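Two-component sensor histidine kinase (Nostoc sp., PDB 6OZB) probably senses light through a bilin-binding GAF domain, which here carries phycoerythrobilin, and passes the signal on as a histidine kinase. Local coordinates at residues D34-E42 against Q64-E72. The protein carries 1 engineered substitution. Numbering follows the deposited sequence.
Engineered in segment 64-72: H71 (natural residue Tyr).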
ATOM      1  N   ASP C  34      25.890  -4.978  29.197  1.00 22.96           N
ATOM      2  CA  ASP C  34      26.847  -3.995  28.683  1.00 22.79           C
ATOM      3  C   ASP C  34      26.983  -4.057  27.173  1.00 22.64           C
ATOM      4  O   ASP C  34      27.182  -3.031  26.525  1.00 25.47           O
ATOM      5  CB  ASP C  34      28.211  -4.191  29.325  1.00 25.77           C
ATOM      6  CG  ASP C  34      28.192  -3.945  30.805  1.00 37.89           C
ATOM      7  OD1 ASP C  34      27.349  -3.156  31.268  1.00 34.28           O
ATOM      8  OD2 ASP C  34      28.993  -4.581  31.513  1.00 39.03           O
ATOM      9  N   ILE C  35      26.889  -5.253  26.597  1.00 19.98           N
ATOM     10  CA  ILE C  35      26.887  -5.356  25.153  1.00 17.88           C
ATOM     11  C   ILE C  35      25.689  -4.618  24.571  1.00 26.00           C
ATOM     12  O   ILE C  35      25.798  -3.927  23.565  1.00 23.22           O
ATOM     13  CB  ILE C  35      26.838  -6.824  24.664  1.00 16.91           C
ATOM     14  CG1 ILE C  35      28.070  -7.583  25.161  1.00 20.22           C
ATOM     15  CG2 ILE C  35      26.755  -6.854  23.173  1.00 23.72           C
ATOM     16  CD1 ILE C  35      28.101  -9.006  24.777  1.00 25.83           C
ATOM     17  N   ILE C  36      24.532  -4.796  25.194  1.00 19.35           N
ATOM     18  CA  ILE C  36      23.301  -4.200  24.684  1.00 18.56           C
ATOM     19  C   ILE C  36      23.318  -2.680  24.819  1.00 19.92           C
ATOM     20  O   ILE C  36      22.929  -1.977  23.893  1.00 23.22           O
ATOM     21  CB  ILE C  36      22.082  -4.787  25.407  1.00 18.72           C
ATOM     22  CG1 ILE C  36      21.852  -6.207  24.924  1.00 17.08           C
ATOM     23  CG2 ILE C  36      20.857  -4.027  25.129  1.00 21.36           C
ATOM     24  CD1 ILE C  36      20.987  -6.994  25.881  1.00 23.74           C
ATOM     25  N   THR C  37      23.792  -2.192  25.952  1.00 16.50           N
ATOM     26  CA  THR C  37      23.879  -0.742  26.209  1.00 19.04           C
ATOM     27  C   THR C  37      24.796  -0.065  25.208  1.00 31.00           C
ATOM     28  O   THR C  37      24.412   0.912  24.553  1.00 22.32           O
ATOM     29  CB  THR C  37      24.376  -0.462  27.640  1.00 23.18           C
ATOM     30  OG1 THR C  37      23.383  -0.890  28.594  1.00 24.17           O
ATOM     31  CG2 THR C  37      24.643   1.022  27.844  1.00 26.07           C
ATOM     32  N   ALA C  38      25.984  -0.614  25.019  1.00 23.37           N
ATOM     33  CA  ALA C  38      26.959   0.026  24.130  1.00 24.52           C
ATOM     34  C   ALA C  38      26.511  -0.009  22.690  1.00 23.90           C
ATOM     35  O   ALA C  38      26.848   0.876  21.904  1.00 26.98           O
ATOM     36  CB  ALA C  38      28.324  -0.638  24.271  1.00 30.26           C
ATOM     37  N   THR C  39      25.681  -0.983  22.351  1.00 21.39           N
ATOM     38  CA  THR C  39      25.302  -1.193  20.978  1.00 23.92           C
ATOM     39  C   THR C  39      24.261  -0.185  20.520  1.00 28.10           C
ATOM     40  O   THR C  39      24.262   0.231  19.368  1.00 21.28           O
ATOM     41  CB  THR C  39      24.737  -2.633  20.764  1.00 29.20           C
ATOM     42  OG1 THR C  39      25.760  -3.609  21.039  1.00 31.96           O
ATOM     43  CG2 THR C  39      24.226  -2.814  19.345  1.00 30.21           C
ATOM     44  N   THR C  40      23.342   0.201  21.393  1.00 26.42           N
ATOM     45  CA  THR C  40      22.278   1.089  20.948  0.66 22.75           C
ATOM     46  C   THR C  40      22.842   2.420  20.461  1.00 16.74           C
ATOM     47  O   THR C  40      22.322   3.003  19.501  1.00 23.03           O
ATOM     48  CB  THR C  40      21.236   1.338  22.048  0.66 29.44           C
ATOM     49  OG1 THR C  40      21.785   2.200  23.051  0.66 42.23           O
ATOM     50  CG2 THR C  40      20.802   0.008  22.643  0.66 25.10           C
ATOM     51  N   ALA C  41      23.930   2.914  21.055  1.00 19.54           N
ATOM     52  CA  ALA C  41      24.495   4.197  20.597  1.00 23.66           C
ATOM     53  C   ALA C  41      25.062   4.112  19.182  1.00 31.37           C
ATOM     54  O   ALA C  41      24.958   5.047  18.390  1.00 21.99           O
ATOM     55  CB  ALA C  41      25.580   4.694  21.553  1.00 28.78           C
ATOM     56  N   GLU C  42      25.697   2.992  18.878  1.00 26.54           N
ATOM     57  CA  GLU C  42      26.263   2.790  17.551  1.00 19.87           C
ATOM     58  C   GLU C  42      25.123   2.596  16.551  1.00 19.95           C
ATOM     59  O   GLU C  42      25.171   3.079  15.435  1.00 20.45           O
ATOM     60  CB  GLU C  42      27.245   1.612  17.629  1.00 21.83           C
ATOM     61  CG  GLU C  42      28.433   2.056  18.487  1.00 28.89           C
ATOM     62  CD  GLU C  42      29.430   0.968  18.801  1.00 41.56           C
ATOM     63  OE1 GLU C  42      29.187  -0.196  18.422  1.00 34.24           O
ATOM     64  OE2 GLU C  42      30.490   1.286  19.405  1.00 40.11           O
ATOM     65  N   GLN C  64      10.167  -3.709  29.157  1.00 19.14           N
ATOM     66  CA  GLN C  64      10.944  -2.609  29.695  1.00 19.30           C
ATOM     67  C   GLN C  64      11.987  -2.091  28.692  1.00 15.68           C
ATOM     68  O   GLN C  64      12.629  -2.857  27.944  1.00 17.65           O
ATOM     69  CB  GLN C  64      11.638  -3.053  30.981  1.00 24.33           C
ATOM     70  CG  GLN C  64      12.445  -1.945  31.659  1.00 25.82           C
ATOM     71  CD  GLN C  64      13.021  -2.367  32.996  1.00 25.66           C
ATOM     72  OE1 GLN C  64      13.594  -3.454  33.131  1.00 29.63           O
ATOM     73  NE2 GLN C  64      12.879  -1.505  33.995  1.00 29.01           N
ATOM     74  N   VAL C  65      12.153  -0.777  28.655  1.00 17.19           N
ATOM     75  CA  VAL C  65      13.213  -0.199  27.865  1.00 17.37           C
ATOM     76  C   VAL C  65      14.505  -0.385  28.646  1.00 17.13           C
ATOM     77  O   VAL C  65      14.676   0.190  29.719  1.00 19.60           O
ATOM     78  CB  VAL C  65      12.940   1.292  27.546  1.00 14.36           C
ATOM     79  CG1 VAL C  65      14.091   1.895  26.780  1.00 18.67           C
ATOM     80  CG2 VAL C  65      11.659   1.447  26.760  1.00 21.74           C
ATOM     81  N   ILE C  66      15.401  -1.229  28.137  1.00 17.16           N
ATOM     82  CA  ILE C  66      16.621  -1.558  28.885  1.00 16.21           C
ATOM     83  C   ILE C  66      17.849  -0.875  28.319  1.00 18.55           C
ATOM     84  O   ILE C  66      18.903  -0.900  28.936  1.00 17.75           O
ATOM     85  CB  ILE C  66      16.867  -3.078  28.955  1.00 18.17           C
ATOM     86  CG1 ILE C  66      16.924  -3.714  27.572  1.00 24.77           C
ATOM     87  CG2 ILE C  66      15.782  -3.711  29.804  1.00 23.45           C
ATOM     88  CD1 ILE C  66      17.647  -5.079  27.571  1.00 27.83           C
ATOM     89  N   ALA C  67      17.727  -0.287  27.128  1.00 18.91           N
ATOM     90  CA  ALA C  67      18.809   0.520  26.561  1.00 14.92           C
ATOM     91  C   ALA C  67      18.239   1.571  25.619  1.00 21.73           C
ATOM     92  O   ALA C  67      17.222   1.334  24.955  1.00 20.23           O
ATOM     93  CB  ALA C  67      19.807  -0.353  25.836  1.00 18.91           C
ATOM     94  N   GLU C  68      18.923   2.706  25.538  1.00 19.62           N
ATOM     95  CA  GLU C  68      18.420   3.847  24.803  1.00 16.71           C
ATOM     96  C   GLU C  68      19.553   4.801  24.419  1.00 19.74           C
ATOM     97  O   GLU C  68      20.471   5.060  25.216  1.00 18.41           O
ATOM     98  CB  GLU C  68      17.381   4.552  25.652  1.00 16.02           C
ATOM     99  CG  GLU C  68      16.854   5.862  25.106  1.00 22.20           C
ATOM    100  CD  GLU C  68      15.911   6.494  26.075  1.00 24.29           C
ATOM    101  OE1 GLU C  68      14.698   6.532  25.777  1.00 22.61           O
ATOM    102  OE2 GLU C  68      16.382   6.922  27.155  1.00 21.19           O
ATOM    103  N   SER C  69      19.491   5.307  23.192  1.00 15.91           N
ATOM    104  CA  SER C  69      20.373   6.376  22.761  1.00 21.45           C
ATOM    105  C   SER C  69      19.563   7.443  22.042  1.00 13.85           C
ATOM    106  O   SER C  69      18.773   7.157  21.145  1.00 16.66           O
ATOM    107  CB  SER C  69      21.513   5.805  21.884  1.00 23.10           C
ATOM    108  OG  SER C  69      22.378   6.818  21.407  1.00 25.61           O
ATOM    109  N   ILE C  70      19.729   8.673  22.500  1.00 14.70           N
ATOM    110  CA  ILE C  70      18.995   9.804  21.980  1.00 16.63           C
ATOM    111  C   ILE C  70      19.956  10.860  21.460  1.00 20.08           C
ATOM    112  O   ILE C  70      20.992  11.118  22.050  1.00 22.80           O
ATOM    113  CB  ILE C  70      18.070  10.401  23.062  1.00 19.79           C
ATOM    114  CG1 ILE C  70      16.963   9.376  23.364  1.00 17.90           C
ATOM    115  CG2 ILE C  70      17.474  11.761  22.611  1.00 20.05           C
ATOM    116  CD1 ILE C  70      16.071   9.759  24.538  1.00 22.90           C
ATOM    117  N   HIS C  71      19.584  11.477  20.351  1.00 16.83           N
ATOM    118  CA  HIS C  71      20.355  12.555  19.754  1.00 18.83           C
ATOM    119  C   HIS C  71      20.001  13.907  20.372  1.00 19.66           C
ATOM    120  O   HIS C  71      18.897  14.368  20.197  1.00 23.04           O
ATOM    121  CB  HIS C  71      20.070  12.625  18.252  1.00 18.39           C
ATOM    122  CG  HIS C  71      20.945  13.581  17.505  1.00 26.60           C
ATOM    123  ND1 HIS C  71      22.321  13.511  17.519  1.00 34.01           N
ATOM    124  CD2 HIS C  71      20.630  14.664  16.759  1.00 33.51           C
ATOM    125  CE1 HIS C  71      22.813  14.486  16.772  1.00 34.90           C
ATOM    126  NE2 HIS C  71      21.807  15.201  16.304  1.00 36.79           N
ATOM    127  N   GLU C  72      20.942  14.532  21.068  1.00 20.10           N
ATOM    128  CA  GLU C  72      20.791  15.915  21.543  1.00 20.97           C
ATOM    129  C   GLU C  72      19.511  16.141  22.343  1.00 23.80           C
ATOM    130  O   GLU C  72      18.849  17.167  22.180  1.00 25.71           O
ATOM    131  CB  GLU C  72      20.857  16.881  20.350  1.00 25.67           C
ATOM    132  CG  GLU C  72      22.260  16.884  19.748  1.00 41.76           C
ATOM    133  CD  GLU C  72      22.365  17.732  18.512  1.00 52.47           C
ATOM    134  OE1 GLU C  72      21.316  18.086  17.934  1.00 48.98           O
ATOM    135  OE2 GLU C  72      23.506  18.035  18.116  1.00 58.77           O
TER
HETATM  136  O   HOH W   1      21.292   0.722  29.278  1.00 29.84           O
HETATM  137  O   HOH W   2      23.289   3.781  25.025  1.00 50.54           O
HETATM  138  O   HOH W   3      24.380   7.614  19.056  1.00 28.93           O
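I36 opens the contact with its CG2 methyl, which lies 3.9 Å from A67 CB and a little farther from I66 CD1. With that methyl anti to the backbone N and CG1 anti to the carbonyl carbon (chi1 -73°), the short branch is the one presented to the strand; the I66 side chain meets it at a slant. The next residue, T37, brings its CA, rather than its side chain, close to the A67 methyl. Its OG1, already hydrogen-bonded to the backbone oxygen of E33, also binds a water at 2.7 Å that donates to I66 O, making the first of three water bridges. The axes of 34-42 and 64-70 approach to 7.0 Å at a crossing angle of -23° and run in roughly the same direction; a helix layer on one side of an antiparallel sheet is the GAF architecture. The strand is locally irregular here: I66 and A67 both pair with the single residue I54 of the adjoining strand 51-57, which makes a classic beta bulge. In one of its two conformers T40 puts CG2 3.4 Å from A67 CB, less than an ordinary methyl-methyl contact, so this tightness is doubtful. In that same conformer, chi1 of 73° sets OG1 between the backbone N and carbonyl carbon, where a second water bonds to it; that water also donates to T37 O and E68 O. The carboxylate of E68, whose CB points off the helix, is held instead by S77 and the backbone N of L78. At A41 the S69 side chain lies against the helix backbone, its OG 3.5 Å from A41 CA. A third water donates to A41 O at 2.7 Å and pairs with S69 OG at 3.2 Å.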